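Putative immunoglobulin-blocking virulence protein (Mycoplasma mycoides subsp. capri, PDB 7ADK) is a putative virulence protein that probably blocks host immunoglobulins. Local coordinates at residues 467-481 / 492-506. Numbering follows the deposited sequence.
Sequences LGALPKDIQQLELFF and IALENKNIKELSLYT
Lys472 O is gripped by two consecutive amides: Asn496 N at 2.9 Å and Lys497 N at 3.1 Å, both in the carbonyl plane. Parallel pairing follows, Ile474 N donating to Lys497 O and Ile474 O accepting from Ile499 N. The pairing is interrupted at Lys500, an extra residue with no counterpart across the contact, next to an inverse gamma turn centred on Ile499. Asn498 spans the break, its ND2 giving a nearly straight bond (174°) to Glu501 O, which lies close to the amide plane. Pairing then resumes with Ser503 N to Leu477 O at 3.0 Å, and continues to Phe481 N on Tyr505 O. With CG anti to the backbone N (chi1 -176°), Leu477 lies alongside Leu502, CD2 to CD1 3.9 Å; Leu479 and Leu504 join them on this face. On the other face the rings of Phe480 and Tyr505 run side by side, near parallel but slid apart so that they barely overlap, with CE2 of Phe480 3.4 Å from CD2 of Tyr505. Ser503 CB lies above one face of the tyrosine ring, toward its rim, while Glu478, salt-bridged to Arg450, brings its carboxylate to that ring's edge. The backbone bonds make these loop-linked strands neighbours, and the 27° between 476-481 and 502-506 makes them parallel, within a mixed beta-sheet.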
# COMPACT_ATOMS: atom_id res chain seq x y z
N LEU A 467 -17.96 -11.47 -23.26
CA LEU A 467 -17.51 -12.86 -23.32
C LEU A 467 -18.64 -13.79 -23.76
O LEU A 467 -18.39 -14.72 -24.53
CB LEU A 467 -16.92 -13.26 -21.96
CG LEU A 467 -15.39 -13.18 -21.82
CD1 LEU A 467 -14.77 -11.91 -22.38
CD2 LEU A 467 -15.01 -13.27 -20.36
N GLY A 468 -19.89 -13.53 -23.37
CA GLY A 468 -21.07 -14.25 -23.85
C GLY A 468 -21.46 -13.99 -25.31
O GLY A 468 -22.24 -14.76 -25.86
N ALA A 469 -20.98 -12.91 -25.93
CA ALA A 469 -21.21 -12.60 -27.34
C ALA A 469 -20.21 -13.28 -28.29
O ALA A 469 -20.50 -13.40 -29.48
CB ALA A 469 -21.15 -11.09 -27.51
N LEU A 470 -19.05 -13.70 -27.80
CA LEU A 470 -18.04 -14.45 -28.56
C LEU A 470 -18.61 -15.79 -29.07
O LEU A 470 -19.56 -16.30 -28.48
CB LEU A 470 -16.79 -14.67 -27.69
CG LEU A 470 -15.96 -13.41 -27.38
CD1 LEU A 470 -14.91 -13.75 -26.34
CD2 LEU A 470 -15.24 -12.92 -28.62
N PRO A 471 -18.06 -16.38 -30.14
CA PRO A 471 -18.55 -17.65 -30.69
C PRO A 471 -18.62 -18.79 -29.66
O PRO A 471 -17.86 -18.84 -28.71
CB PRO A 471 -17.58 -18.00 -31.82
CG PRO A 471 -16.99 -16.67 -32.25
CD PRO A 471 -16.99 -15.85 -30.97
N LYS A 472 -19.51 -19.77 -29.89
CA LYS A 472 -19.62 -20.99 -29.06
C LYS A 472 -18.40 -21.92 -29.17
O LYS A 472 -18.21 -22.81 -28.35
CB LYS A 472 -20.94 -21.69 -29.42
CG LYS A 472 -21.35 -22.73 -28.37
CD LYS A 472 -22.76 -23.31 -28.51
CE LYS A 472 -22.96 -24.12 -29.79
NZ LYS A 472 -23.98 -25.14 -29.66
N ASP A 473 -17.60 -21.70 -30.19
CA ASP A 473 -16.43 -22.48 -30.60
C ASP A 473 -15.27 -21.54 -30.99
O ASP A 473 -15.31 -20.87 -32.02
CB ASP A 473 -16.83 -23.42 -31.75
CG ASP A 473 -17.81 -22.87 -32.81
OD1 ASP A 473 -18.36 -23.68 -33.56
OD2 ASP A 473 -18.06 -21.66 -32.93
N ILE A 474 -14.24 -21.46 -30.16
CA ILE A 474 -13.14 -20.48 -30.25
C ILE A 474 -11.78 -21.19 -30.24
O ILE A 474 -11.53 -22.02 -29.37
CB ILE A 474 -13.19 -19.48 -29.08
CG1 ILE A 474 -14.55 -18.77 -28.97
CG2 ILE A 474 -12.06 -18.46 -29.17
CD1 ILE A 474 -14.66 -17.84 -27.77
N GLN A 475 -10.87 -20.83 -31.13
CA GLN A 475 -9.50 -21.35 -31.13
C GLN A 475 -8.71 -20.89 -29.89
O GLN A 475 -8.32 -21.72 -29.07
CB GLN A 475 -8.80 -20.99 -32.45
CG GLN A 475 -9.21 -21.83 -33.66
CD GLN A 475 -8.63 -23.24 -33.68
OE1 GLN A 475 -7.93 -23.69 -32.79
NE2 GLN A 475 -8.88 -23.97 -34.74
N GLN A 476 -8.52 -19.58 -29.71
CA GLN A 476 -7.79 -18.98 -28.59
C GLN A 476 -8.54 -17.80 -27.97
O GLN A 476 -9.16 -17.01 -28.67
CB GLN A 476 -6.39 -18.59 -29.08
CG GLN A 476 -5.63 -17.55 -28.27
CD GLN A 476 -4.15 -17.48 -28.64
OE1 GLN A 476 -3.39 -18.40 -28.45
NE2 GLN A 476 -3.69 -16.40 -29.20
N LEU A 477 -8.43 -17.66 -26.65
CA LEU A 477 -8.84 -16.48 -25.90
C LEU A 477 -7.70 -16.06 -24.97
O LEU A 477 -7.36 -16.83 -24.07
CB LEU A 477 -10.14 -16.81 -25.15
CG LEU A 477 -10.75 -15.63 -24.38
CD1 LEU A 477 -11.25 -14.54 -25.31
CD2 LEU A 477 -11.91 -16.12 -23.55
N GLU A 478 -7.14 -14.87 -25.15
CA GLU A 478 -6.19 -14.27 -24.20
C GLU A 478 -6.91 -13.16 -23.44
O GLU A 478 -7.38 -12.19 -24.04
CB GLU A 478 -4.93 -13.72 -24.90
CG GLU A 478 -4.05 -14.77 -25.59
CD GLU A 478 -2.81 -14.22 -26.32
OE1 GLU A 478 -2.51 -13.01 -26.21
OE2 GLU A 478 -2.09 -14.98 -27.00
N LEU A 479 -6.99 -13.28 -22.12
CA LEU A 479 -7.55 -12.27 -21.23
C LEU A 479 -6.43 -11.69 -20.38
O LEU A 479 -5.79 -12.44 -19.64
CB LEU A 479 -8.64 -12.90 -20.34
CG LEU A 479 -9.80 -13.60 -21.05
CD1 LEU A 479 -10.77 -14.19 -20.03
CD2 LEU A 479 -10.58 -12.67 -21.96
N PHE A 480 -6.18 -10.39 -20.47
CA PHE A 480 -5.20 -9.68 -19.65
C PHE A 480 -5.89 -8.88 -18.55
O PHE A 480 -6.35 -7.76 -18.78
CB PHE A 480 -4.29 -8.80 -20.51
CG PHE A 480 -3.53 -9.52 -21.59
CD1 PHE A 480 -4.14 -9.87 -22.81
CD2 PHE A 480 -2.19 -9.86 -21.36
CE1 PHE A 480 -3.43 -10.59 -23.77
CE2 PHE A 480 -1.48 -10.58 -22.33
CZ PHE A 480 -2.11 -10.96 -23.52
N PHE A 481 -6.00 -9.46 -17.36
CA PHE A 481 -6.63 -8.85 -16.20
C PHE A 481 -5.71 -7.88 -15.49
O PHE A 481 -4.51 -8.11 -15.35
CB PHE A 481 -7.09 -9.95 -15.25
CG PHE A 481 -8.23 -10.80 -15.76
CD1 PHE A 481 -9.55 -10.32 -15.69
CD2 PHE A 481 -7.98 -12.08 -16.26
CE1 PHE A 481 -10.61 -11.13 -16.11
CE2 PHE A 481 -9.05 -12.89 -16.67
CZ PHE A 481 -10.36 -12.42 -16.58
N ILE A 492 -17.70 -18.46 -18.45
CA ILE A 492 -17.69 -18.86 -19.87
C ILE A 492 -17.98 -20.36 -20.06
O ILE A 492 -17.48 -20.97 -21.00
CB ILE A 492 -16.40 -18.36 -20.58
CG1 ILE A 492 -15.10 -18.95 -19.98
CG2 ILE A 492 -16.35 -16.83 -20.58
CD1 ILE A 492 -13.80 -18.46 -20.60
N ALA A 493 -18.76 -20.97 -19.17
CA ALA A 493 -18.98 -22.42 -19.14
C ALA A 493 -19.89 -23.00 -20.24
O ALA A 493 -19.64 -24.11 -20.69
CB ALA A 493 -19.57 -22.79 -17.77
N LEU A 494 -21.00 -22.33 -20.58
CA LEU A 494 -22.12 -22.91 -21.36
C LEU A 494 -21.82 -22.90 -22.88
O LEU A 494 -22.67 -22.56 -23.71
CB LEU A 494 -23.46 -22.24 -20.96
CG LEU A 494 -24.19 -22.89 -19.77
CD1 LEU A 494 -23.41 -22.86 -18.47
CD2 LEU A 494 -25.52 -22.19 -19.52
N GLU A 495 -20.58 -23.22 -23.24
CA GLU A 495 -20.04 -23.18 -24.59
C GLU A 495 -19.73 -24.59 -25.13
O GLU A 495 -19.85 -25.58 -24.41
CB GLU A 495 -18.83 -22.22 -24.59
CG GLU A 495 -19.26 -20.81 -24.17
CD GLU A 495 -18.33 -19.69 -24.64
OE1 GLU A 495 -17.10 -19.88 -24.68
OE2 GLU A 495 -18.84 -18.60 -24.97
N ASN A 496 -19.32 -24.72 -26.40
CA ASN A 496 -18.80 -25.99 -26.92
C ASN A 496 -17.29 -26.11 -26.72
O ASN A 496 -16.84 -27.18 -26.32
CB ASN A 496 -19.17 -26.20 -28.40
CG ASN A 496 -20.56 -26.79 -28.57
OD1 ASN A 496 -21.55 -26.25 -28.14
ND2 ASN A 496 -20.67 -27.93 -29.19
N LYS A 497 -16.48 -25.08 -27.02
CA LYS A 497 -15.02 -25.28 -27.06
C LYS A 497 -14.15 -24.02 -26.97
O LYS A 497 -14.31 -23.08 -27.75
CB LYS A 497 -14.70 -26.07 -28.36
CG LYS A 497 -13.41 -26.91 -28.29
CD LYS A 497 -13.51 -28.23 -29.07
CE LYS A 497 -14.03 -28.13 -30.51
NZ LYS A 497 -14.20 -29.45 -31.14
N ASN A 498 -13.12 -24.08 -26.12
CA ASN A 498 -11.84 -23.39 -26.31
C ASN A 498 -10.84 -24.44 -26.80
O ASN A 498 -10.50 -25.36 -26.04
CB ASN A 498 -11.30 -22.72 -25.04
CG ASN A 498 -11.89 -21.36 -24.75
OD1 ASN A 498 -13.07 -21.18 -24.51
ND2 ASN A 498 -11.06 -20.36 -24.75
N ILE A 499 -10.40 -24.36 -28.06
CA ILE A 499 -9.67 -25.41 -28.78
C ILE A 499 -8.20 -25.44 -28.33
O ILE A 499 -7.28 -25.01 -29.01
CB ILE A 499 -9.83 -25.30 -30.33
CG1 ILE A 499 -11.31 -25.21 -30.79
CG2 ILE A 499 -9.18 -26.50 -31.04
CD1 ILE A 499 -11.54 -24.61 -32.18
N LYS A 500 -8.00 -25.97 -27.12
CA LYS A 500 -6.73 -26.11 -26.43
C LYS A 500 -6.03 -24.79 -26.08
O LYS A 500 -4.81 -24.76 -25.99
CB LYS A 500 -5.85 -27.13 -27.15
N GLU A 501 -6.79 -23.71 -25.85
CA GLU A 501 -6.20 -22.46 -25.37
C GLU A 501 -7.17 -21.56 -24.62
O GLU A 501 -8.12 -21.00 -25.18
CB GLU A 501 -5.54 -21.71 -26.52
CG GLU A 501 -4.88 -20.38 -26.12
CD GLU A 501 -3.57 -20.46 -25.33
OE1 GLU A 501 -3.12 -19.41 -24.83
OE2 GLU A 501 -2.99 -21.55 -25.21
N LEU A 502 -6.86 -21.33 -23.35
CA LEU A 502 -7.26 -20.16 -22.59
C LEU A 502 -6.01 -19.61 -21.91
O LEU A 502 -5.34 -20.34 -21.19
CB LEU A 502 -8.34 -20.57 -21.59
CG LEU A 502 -8.81 -19.47 -20.64
CD1 LEU A 502 -9.59 -18.39 -21.36
CD2 LEU A 502 -9.71 -20.10 -19.62
N SER A 503 -5.70 -18.34 -22.10
CA SER A 503 -4.60 -17.68 -21.41
C SER A 503 -5.12 -16.66 -20.42
O SER A 503 -5.76 -15.68 -20.80
CB SER A 503 -3.68 -17.03 -22.41
OG SER A 503 -2.62 -17.86 -22.76
N LEU A 504 -4.86 -16.91 -19.14
CA LEU A 504 -5.21 -16.02 -18.03
C LEU A 504 -3.94 -15.29 -17.62
O LEU A 504 -3.07 -15.88 -16.98
CB LEU A 504 -5.88 -16.82 -16.90
CG LEU A 504 -7.10 -17.65 -17.30
CD1 LEU A 504 -7.77 -18.24 -16.07
CD2 LEU A 504 -8.15 -16.85 -18.05
N TYR A 505 -3.81 -14.03 -18.02
CA TYR A 505 -2.59 -13.23 -17.96
C TYR A 505 -2.81 -11.95 -17.15
O TYR A 505 -3.91 -11.42 -17.11
CB TYR A 505 -2.13 -12.84 -19.38
CG TYR A 505 -1.57 -13.89 -20.32
CD1 TYR A 505 -0.58 -14.79 -19.89
CD2 TYR A 505 -1.94 -13.87 -21.67
CE1 TYR A 505 0.05 -15.66 -20.81
CE2 TYR A 505 -1.29 -14.70 -22.60
CZ TYR A 505 -0.29 -15.60 -22.17
OH TYR A 505 0.35 -16.36 -23.09
N THR A 506 -1.75 -11.39 -16.57
CA THR A 506 -1.74 -10.01 -16.05
C THR A 506 -0.40 -9.37 -16.36
O THR A 506 0.58 -10.08 -16.57
CB THR A 506 -1.96 -9.87 -14.53
OG1 THR A 506 -0.83 -10.22 -13.78
CG2 THR A 506 -3.05 -10.74 -13.97